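Local coordinates for ThiJ/PfpI family protein (Francisella tularensis subsp. novicida, PDB 4P5P) that probably acts as a glyoxalase III-type enzyme of the Hsp31-like branch of the DJ-1/PfpI family, at residues S26-P31 with D67-D72; I96-G101 with V135-N140. One frame throughout, in Å; residues are numbered along the deposited sequence.

Interaction 1. Residues S26-P31 with D67-D72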
ATOM      1  N   SER A  26       3.597 -10.336  -1.526  1.00 10.13           N
ATOM      2  CA  SER A  26       3.066 -10.724  -0.225  1.00  9.74           C
ATOM      3  C   SER A  26       2.391  -9.568   0.521  1.00 10.57           C
ATOM      4  O   SER A  26       1.652  -9.812   1.456  1.00 11.15           O
ATOM      5  CB  SER A  26       4.169 -11.327   0.654  1.00 13.64           C
ATOM      6  OG  SER A  26       5.204 -10.391   0.908  1.00 13.69           O
ATOM      7  N   GLU A  27       2.644  -8.322   0.124  1.00 11.43           N
ATOM      8  CA  GLU A  27       1.957  -7.194   0.743  1.00 11.80           C
ATOM      9  C   GLU A  27       0.522  -7.046   0.247  1.00 11.10           C
ATOM     10  O   GLU A  27      -0.261  -6.307   0.841  1.00 12.01           O
ATOM     11  CB  GLU A  27       2.747  -5.910   0.513  1.00 11.86           C
ATOM     12  CG  GLU A  27       4.037  -5.942   1.341  1.00 13.66           C
ATOM     13  CD  GLU A  27       4.996  -4.826   1.072  1.00 15.05           C
ATOM     14  OE1 GLU A  27       6.100  -4.867   1.652  1.00 17.37           O
ATOM     15  OE2 GLU A  27       4.679  -3.922   0.297  1.00 14.91           O
ATOM     16  N   LEU A  28       0.203  -7.750  -0.845  1.00 10.60           N
ATOM     17  CA  LEU A  28      -1.174  -7.954  -1.265  1.00 10.43           C
ATOM     18  C   LEU A  28      -1.719  -9.238  -0.642  1.00 10.81           C
ATOM     19  O   LEU A  28      -2.766  -9.219   0.003  1.00 10.54           O
ATOM     20  CB  LEU A  28      -1.279  -8.010  -2.799  1.00 11.61           C
ATOM     21  CG  LEU A  28      -2.655  -8.365  -3.378  1.00 12.15           C
ATOM     22  CD1 LEU A  28      -3.721  -7.343  -2.963  1.00 12.75           C
ATOM     23  CD2 LEU A  28      -2.591  -8.469  -4.887  1.00 12.19           C
ATOM     24  N   THR A  29      -1.005 -10.346  -0.803  1.00 10.92           N
ATOM     25  CA  THR A  29      -1.600 -11.641  -0.492  1.00 11.40           C
ATOM     26  C   THR A  29      -1.671 -11.919   1.012  1.00 11.28           C
ATOM     27  O   THR A  29      -2.628 -12.516   1.467  1.00 12.43           O
ATOM     28  CB  THR A  29      -0.853 -12.793  -1.187  1.00 11.75           C
ATOM     29  OG1 THR A  29       0.426 -12.980  -0.585  1.00 12.23           O
ATOM     30  CG2 THR A  29      -0.665 -12.494  -2.651  1.00 12.46           C
ATOM     31  N   HIS A  30      -0.686 -11.485   1.793  1.00 11.64           N
ATOM     32  CA  HIS A  30      -0.730 -11.814   3.210  1.00 12.13           C
ATOM     33  C   HIS A  30      -1.833 -11.012   3.914  1.00 11.96           C
ATOM     34  O   HIS A  30      -2.621 -11.596   4.648  1.00 12.56           O
ATOM     35  CB  HIS A  30       0.643 -11.619   3.874  1.00 12.87           C
ATOM     36  CG  HIS A  30       1.656 -12.641   3.446  1.00 13.95           C
ATOM     37  ND1 HIS A  30       2.764 -12.961   4.203  1.00 15.83           N
ATOM     38  CD2 HIS A  30       1.711 -13.437   2.347  1.00 14.63           C
ATOM     39  CE1 HIS A  30       3.468 -13.887   3.578  1.00 16.53           C
ATOM     40  NE2 HIS A  30       2.850 -14.196   2.449  1.00 15.59           N
ATOM     41  N   PRO A  31      -1.948  -9.700   3.652  1.00 11.53           N
ATOM     42  CA  PRO A  31      -3.103  -9.021   4.252  1.00 12.48           C
ATOM     43  C   PRO A  31      -4.451  -9.501   3.690  1.00 12.52           C
ATOM     44  O   PRO A  31      -5.438  -9.553   4.426  1.00 13.34           O
ATOM     45  CB  PRO A  31      -2.838  -7.541   3.936  1.00 11.77           C
ATOM     46  CG  PRO A  31      -1.374  -7.464   3.702  1.00 12.05           C
ATOM     47  CD  PRO A  31      -1.021  -8.747   3.027  1.00 11.10           C
ATOM     48  N   ASP A  67       1.626 -18.421  -3.415  1.00 17.24           N
ATOM     49  CA  ASP A  67       1.247 -19.532  -4.279  1.00 17.11           C
ATOM     50  C   ASP A  67      -0.265 -19.774  -4.224  1.00 17.52           C
ATOM     51  O   ASP A  67      -0.891 -20.048  -5.248  1.00 18.10           O
ATOM     52  CB  ASP A  67       2.000 -20.808  -3.883  1.00 21.04           C
ATOM     53  CG  ASP A  67       3.443 -20.816  -4.359  1.00 24.57           C
ATOM     54  OD1 ASP A  67       3.828 -19.969  -5.199  1.00 26.35           O
ATOM     55  OD2 ASP A  67       4.188 -21.707  -3.914  1.00 27.86           O
ATOM     56  N   LYS A  68      -0.843 -19.699  -3.030  1.00 16.81           N
ATOM     57  CA  LYS A  68      -2.281 -19.909  -2.863  1.00 17.34           C
ATOM     58  C   LYS A  68      -3.064 -18.894  -3.691  1.00 17.14           C
ATOM     59  O   LYS A  68      -4.025 -19.241  -4.392  1.00 17.60           O
ATOM     60  CB  LYS A  68      -2.671 -19.796  -1.389  1.00 19.24           C
ATOM     61  CG  LYS A  68      -4.148 -20.037  -1.099  1.00 20.71           C
ATOM     62  CD  LYS A  68      -4.462 -19.813   0.376  1.00 22.02           C
ATOM     63  CE  LYS A  68      -5.955 -19.892   0.654  1.00 25.22           C
ATOM     64  NZ  LYS A  68      -6.485 -21.263   0.484  1.00 27.66           N
ATOM     65  N   PHE A  69      -2.633 -17.641  -3.597  1.00 15.42           N
ATOM     66  CA  PHE A  69      -3.263 -16.539  -4.310  1.00 14.65           C
ATOM     67  C   PHE A  69      -3.230 -16.769  -5.818  1.00 15.77           C
ATOM     68  O   PHE A  69      -4.251 -16.660  -6.498  1.00 16.91           O
ATOM     69  CB  PHE A  69      -2.550 -15.242  -3.929  1.00 14.23           C
ATOM     70  CG  PHE A  69      -3.267 -14.000  -4.334  1.00 13.26           C
ATOM     71  CD1 PHE A  69      -4.129 -13.370  -3.460  1.00 12.62           C
ATOM     72  CD2 PHE A  69      -3.022 -13.417  -5.554  1.00 14.16           C
ATOM     73  CE1 PHE A  69      -4.770 -12.201  -3.819  1.00 13.70           C
ATOM     74  CE2 PHE A  69      -3.664 -12.237  -5.915  1.00 15.09           C
ATOM     75  CZ  PHE A  69      -4.534 -11.641  -5.051  1.00 14.11           C
ATOM     76  N   LEU A  70      -2.062 -17.144  -6.323  1.00 17.53           N
ATOM     77  CA  LEU A  70      -1.842 -17.290  -7.754  1.00 19.94           C
ATOM     78  C   LEU A  70      -2.499 -18.548  -8.310  1.00 21.20           C
ATOM     79  O   LEU A  70      -2.701 -18.661  -9.526  1.00 24.12           O
ATOM     80  CB  LEU A  70      -0.337 -17.310  -8.046  1.00 22.94           C
ATOM     81  CG  LEU A  70       0.476 -16.079  -7.630  1.00 25.36           C
ATOM     82  CD1 LEU A  70       1.958 -16.449  -7.437  1.00 26.17           C
ATOM     83  CD2 LEU A  70       0.312 -14.971  -8.645  1.00 26.20           C
ATOM     84  N   ALA A  71      -2.834 -19.494  -7.432  1.00 18.73           N
ATOM     85  CA  ALA A  71      -3.485 -20.732  -7.857  1.00 18.99           C
ATOM     86  C   ALA A  71      -5.006 -20.604  -7.963  1.00 18.92           C
ATOM     87  O   ALA A  71      -5.655 -21.466  -8.551  1.00 20.91           O
ATOM     88  CB  ALA A  71      -3.138 -21.853  -6.914  1.00 20.43           C
ATOM     89  N   ASP A  72      -5.560 -19.547  -7.381  1.00 18.69           N
ATOM     90  CA  ASP A  72      -6.995 -19.284  -7.391  1.00 17.39           C
ATOM     91  C   ASP A  72      -7.361 -18.607  -8.716  1.00 16.73           C
ATOM     92  O   ASP A  72      -6.891 -17.514  -9.005  1.00 16.14           O
ATOM     93  CB  ASP A  72      -7.352 -18.415  -6.164  1.00 17.95           C
ATOM     94  CG  ASP A  72      -8.826 -18.029  -6.084  1.00 18.96           C
ATOM     95  OD1 ASP A  72      -9.474 -17.852  -7.126  1.00 20.78           O
ATOM     96  OD2 ASP A  72      -9.350 -17.890  -4.954  1.00 19.88           O
TER
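With chi1 at -167°, the Phe69 ring swings away from its own backbone N and out from helix 64-71 to Thr29 and Leu28 of helix 26-35. Thr29 keeps CG2 anti to the carbonyl carbon, beside the backbone N, which directs the methyl to the ring while OG1 turns to another partner. The methyl lies over one face of the Phe69 ring, displaced toward the CG end of the ring. Thr29 CG2 is 3.4 Å from Phe69 CG and 3.6 Å from Phe69 CB. It sits 3.8 Å from the centroid of the Phe69 ring and 27° off the normal, a CH-pi contact over the face, off-centre toward the rim. Thr29 CB follows behind at 4.0 Å from Phe69 CD1. The far end of the ring meets Leu28. Leu28 CD2 reaches Phe69 CZ at 3.7 Å, an oblique approach, and the two side chains cross at about a right angle. All three residues are buried, and the direct contact between the two segments is apolar.

The protein has the flavodoxin-like fold of the DJ-1/PfpI family, with helices packed on a largely parallel sheet. Helix 26-35 follows the first strand, 2-8, and helix 64-71 follows strand 40-46. The contact joins these two helices. Around the pair, Tyr32 stands edge-to-face to the Phe69 ring. Leu75 and Met79 of helix 73-80 also touch Phe69, and Met79 reaches Leu28 as well. The hydroxyl of Thr29 is hydrogen-bonded to Asn66 OD1, one helix to the other.

Interaction 2. Residues I96-G101 with V135-N140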
ATOM      1  N   ILE A  96      -9.474   1.572   2.752  1.00 11.54           N
ATOM      2  CA  ILE A  96      -8.650   1.551   1.557  1.00 11.99           C
ATOM      3  C   ILE A  96      -7.224   1.231   2.012  1.00 10.98           C
ATOM      4  O   ILE A  96      -6.698   1.867   2.946  1.00 12.44           O
ATOM      5  CB  ILE A  96      -8.752   2.888   0.757  1.00 12.01           C
ATOM      6  CG1 ILE A  96      -8.048   2.762  -0.604  1.00 11.64           C
ATOM      7  CG2 ILE A  96      -8.236   4.081   1.548  1.00 12.76           C
ATOM      8  CD1 ILE A  96      -8.364   3.900  -1.576  1.00 12.69           C
ATOM      9  N   ILE A  97      -6.639   0.224   1.380  1.00  9.75           N
ATOM     10  CA  ILE A  97      -5.340  -0.336   1.768  1.00  9.66           C
ATOM     11  C   ILE A  97      -4.385  -0.300   0.573  1.00 10.09           C
ATOM     12  O   ILE A  97      -4.698  -0.860  -0.465  1.00  9.83           O
ATOM     13  CB  ILE A  97      -5.478  -1.798   2.281  1.00 11.82           C
ATOM     14  CG1 ILE A  97      -6.534  -1.891   3.399  1.00 13.75           C
ATOM     15  CG2 ILE A  97      -4.126  -2.327   2.732  1.00 12.61           C
ATOM     16  CD1 ILE A  97      -6.298  -0.993   4.584  1.00 17.12           C
ATOM     17  N   PHE A  98      -3.221   0.327   0.740  1.00 10.11           N
ATOM     18  CA  PHE A  98      -2.213   0.436  -0.314  1.00 10.41           C
ATOM     19  C   PHE A  98      -1.048  -0.525  -0.113  1.00  9.25           C
ATOM     20  O   PHE A  98      -0.292  -0.395   0.841  1.00 11.17           O
ATOM     21  CB  PHE A  98      -1.689   1.860  -0.382  1.00  9.52           C
ATOM     22  CG  PHE A  98      -2.751   2.850  -0.728  1.00  8.94           C
ATOM     23  CD1 PHE A  98      -3.086   3.072  -2.046  1.00  8.48           C
ATOM     24  CD2 PHE A  98      -3.432   3.544   0.254  1.00 10.29           C
ATOM     25  CE1 PHE A  98      -4.088   3.953  -2.379  1.00 10.19           C
ATOM     26  CE2 PHE A  98      -4.440   4.444  -0.078  1.00 11.39           C
ATOM     27  CZ  PHE A  98      -4.757   4.647  -1.398  1.00 10.89           C
ATOM     28  N   ALA A  99      -0.919  -1.483  -1.024  1.00  9.11           N
ATOM     29  CA  ALA A  99       0.182  -2.431  -1.014  1.00  9.76           C
ATOM     30  C   ALA A  99       1.446  -1.737  -1.521  1.00  9.54           C
ATOM     31  O   ALA A  99       1.366  -0.700  -2.167  1.00 10.16           O
ATOM     32  CB  ALA A  99      -0.157  -3.636  -1.884  1.00 10.81           C
ATOM     33  N   GLY A 100       2.611  -2.312  -1.229  1.00 10.80           N
ATOM     34  CA  GLY A 100       3.878  -1.727  -1.632  1.00 11.01           C
ATOM     35  C   GLY A 100       4.537  -2.408  -2.818  1.00 10.76           C
ATOM     36  O   GLY A 100       3.860  -2.959  -3.688  1.00 11.60           O
ATOM     37  N   GLY A 101       5.868  -2.419  -2.815  1.00 12.03           N
ATOM     38  CA  GLY A 101       6.649  -2.676  -4.009  1.00 11.86           C
ATOM     39  C   GLY A 101       7.160  -1.343  -4.531  1.00 11.66           C
ATOM     40  O   GLY A 101       6.499  -0.314  -4.400  1.00 11.59           O
ATOM     41  N   VAL A 135       3.198   3.560   1.278  1.00 10.22           N
ATOM     42  CA  VAL A 135       2.937   4.758   2.058  1.00 11.05           C
ATOM     43  C   VAL A 135       3.136   6.016   1.181  1.00 10.76           C
ATOM     44  O   VAL A 135       2.642   7.094   1.518  1.00 10.84           O
ATOM     45  CB  VAL A 135       3.837   4.793   3.338  1.00 11.62           C
ATOM     46  CG1 VAL A 135       3.482   5.986   4.215  1.00 12.75           C
ATOM     47  CG2 VAL A 135       3.662   3.491   4.131  1.00 13.20           C
ATOM     48  N   ALA A 136       3.800   5.866   0.031  1.00 11.39           N
ATOM     49  CA  ALA A 136       3.900   6.968  -0.947  1.00 12.12           C
ATOM     50  C   ALA A 136       2.520   7.487  -1.365  1.00 11.28           C
ATOM     51  O   ALA A 136       2.377   8.637  -1.795  1.00 13.03           O
ATOM     52  CB  ALA A 136       4.679   6.523  -2.178  1.00 11.24           C
ATOM     53  N   ALA A 137       1.505   6.633  -1.255  1.00 10.16           N
ATOM     54  CA  ALA A 137       0.126   7.040  -1.551  1.00  9.79           C
ATOM     55  C   ALA A 137      -0.364   8.184  -0.681  1.00 10.17           C
ATOM     56  O   ALA A 137      -1.259   8.921  -1.084  1.00 10.10           O
ATOM     57  CB  ALA A 137      -0.831   5.873  -1.389  1.00 10.15           C
ATOM     58  N   LEU A 138       0.193   8.327   0.519  1.00 10.74           N
ATOM     59  CA  LEU A 138      -0.362   9.264   1.508  1.00 11.34           C
ATOM     60  C   LEU A 138       0.348  10.601   1.586  1.00 12.74           C
ATOM     61  O   LEU A 138      -0.159  11.539   2.197  1.00 12.11           O
ATOM     62  CB  LEU A 138      -0.354   8.621   2.894  1.00 12.43           C
ATOM     63  CG  LEU A 138      -0.991   7.238   3.012  1.00 12.46           C
ATOM     64  CD1 LEU A 138      -0.959   6.784   4.464  1.00 14.02           C
ATOM     65  CD2 LEU A 138      -2.423   7.236   2.478  1.00 13.49           C
ATOM     66  N   ILE A 139       1.524  10.692   0.979  1.00 13.03           N
ATOM     67  CA  ILE A 139       2.363  11.892   1.113  1.00 13.84           C
ATOM     68  C   ILE A 139       1.629  13.197   0.757  1.00 12.61           C
ATOM     69  O   ILE A 139       1.729  14.182   1.484  1.00 15.16           O
ATOM     70  CB  ILE A 139       3.604  11.782   0.228  1.00 13.65           C
ATOM     71  CG1 ILE A 139       4.478  10.589   0.645  1.00 14.94           C
ATOM     72  CG2 ILE A 139       4.449  13.041   0.312  1.00 15.67           C
ATOM     73  CD1 ILE A 139       5.460  10.207  -0.438  1.00 15.33           C
ATOM     74  N   ASN A 140       0.916  13.203  -0.370  1.00 11.88           N
ATOM     75  CA  ASN A 140       0.351  14.424  -0.950  1.00 12.18           C
ATOM     76  C   ASN A 140      -1.167  14.527  -0.842  1.00 13.03           C
ATOM     77  O   ASN A 140      -1.782  15.368  -1.513  1.00 14.59           O
ATOM     78  CB  ASN A 140       0.730  14.530  -2.433  1.00 11.48           C
ATOM     79  CG  ASN A 140       2.219  14.603  -2.658  1.00 13.28           C
ATOM     80  OD1 ASN A 140       2.930  15.380  -2.014  1.00 16.72           O
ATOM     81  ND2 ASN A 140       2.704  13.790  -3.575  1.00 14.25           N
TER
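Phe98 points from the end of strand 95-98 toward Ala137, which follows in the chain after the strand 127-130. From Phe98 CB the chain turns to CG, set beside the backbone N and anti to the carbonyl carbon (chi1 -62°). The first ring atom, CG, makes the nearest approach, 3.6 Å to Ala137 CB. CD1 is 3.7 Å from Ala137 CB, and CD2 and CE1 are each 3.9 Å from that same methyl. Toward the tip, CE2 and CZ are each 4.1 Å from Ala137 CB. The spread is small because the methyl stands over the centre of the ring. It is 3.6 Å from the centroid of the Phe98 ring and only 12° off the normal, a nearly upright CH-pi contact. On the CE2 side Leu138 adds a looser touch. Its CD2 is 4.3 Å from Phe98 CE2 and comes in obliquely.

These groups are apolar and buried. Ile114 and Val118 of helix 112-123 also pack on Phe98, as do Val7 and Ala130 of the neighbouring strands. Leu138 N bonds to Val135 O, closing a turn. Just beyond the strand, Gly101 N is hydrogen-bonded to OD2 of the modified cysteine at position 132, a sulfinic acid. The setting is that of a DJ-1/PfpI-type fold, in which the modified cysteine, following strand 127-130, lies close to the C-terminal end of strand 95-98.

Both contacts are buried and rest on a phenylalanine ring with a methyl over one face, but their places differ. The centre of interaction 2 lies about 4 Å from the centre of the chain, that of interaction 1 about 15 Å. Interaction 2 is in the core and sets a strand of the central sheet against the segment after strand 127-130. Interaction 1 joins two helices farther out and has a hydroxyl-to-amide bond beside its apolar part. Their centres are 19 Å apart, yet 26-31 and 96-101 touch: Glu27 OE2 is 3.0 Å from Gly100 CA. Helix 26-35 thus brings Glu27 beside the glycines near the modified cysteine.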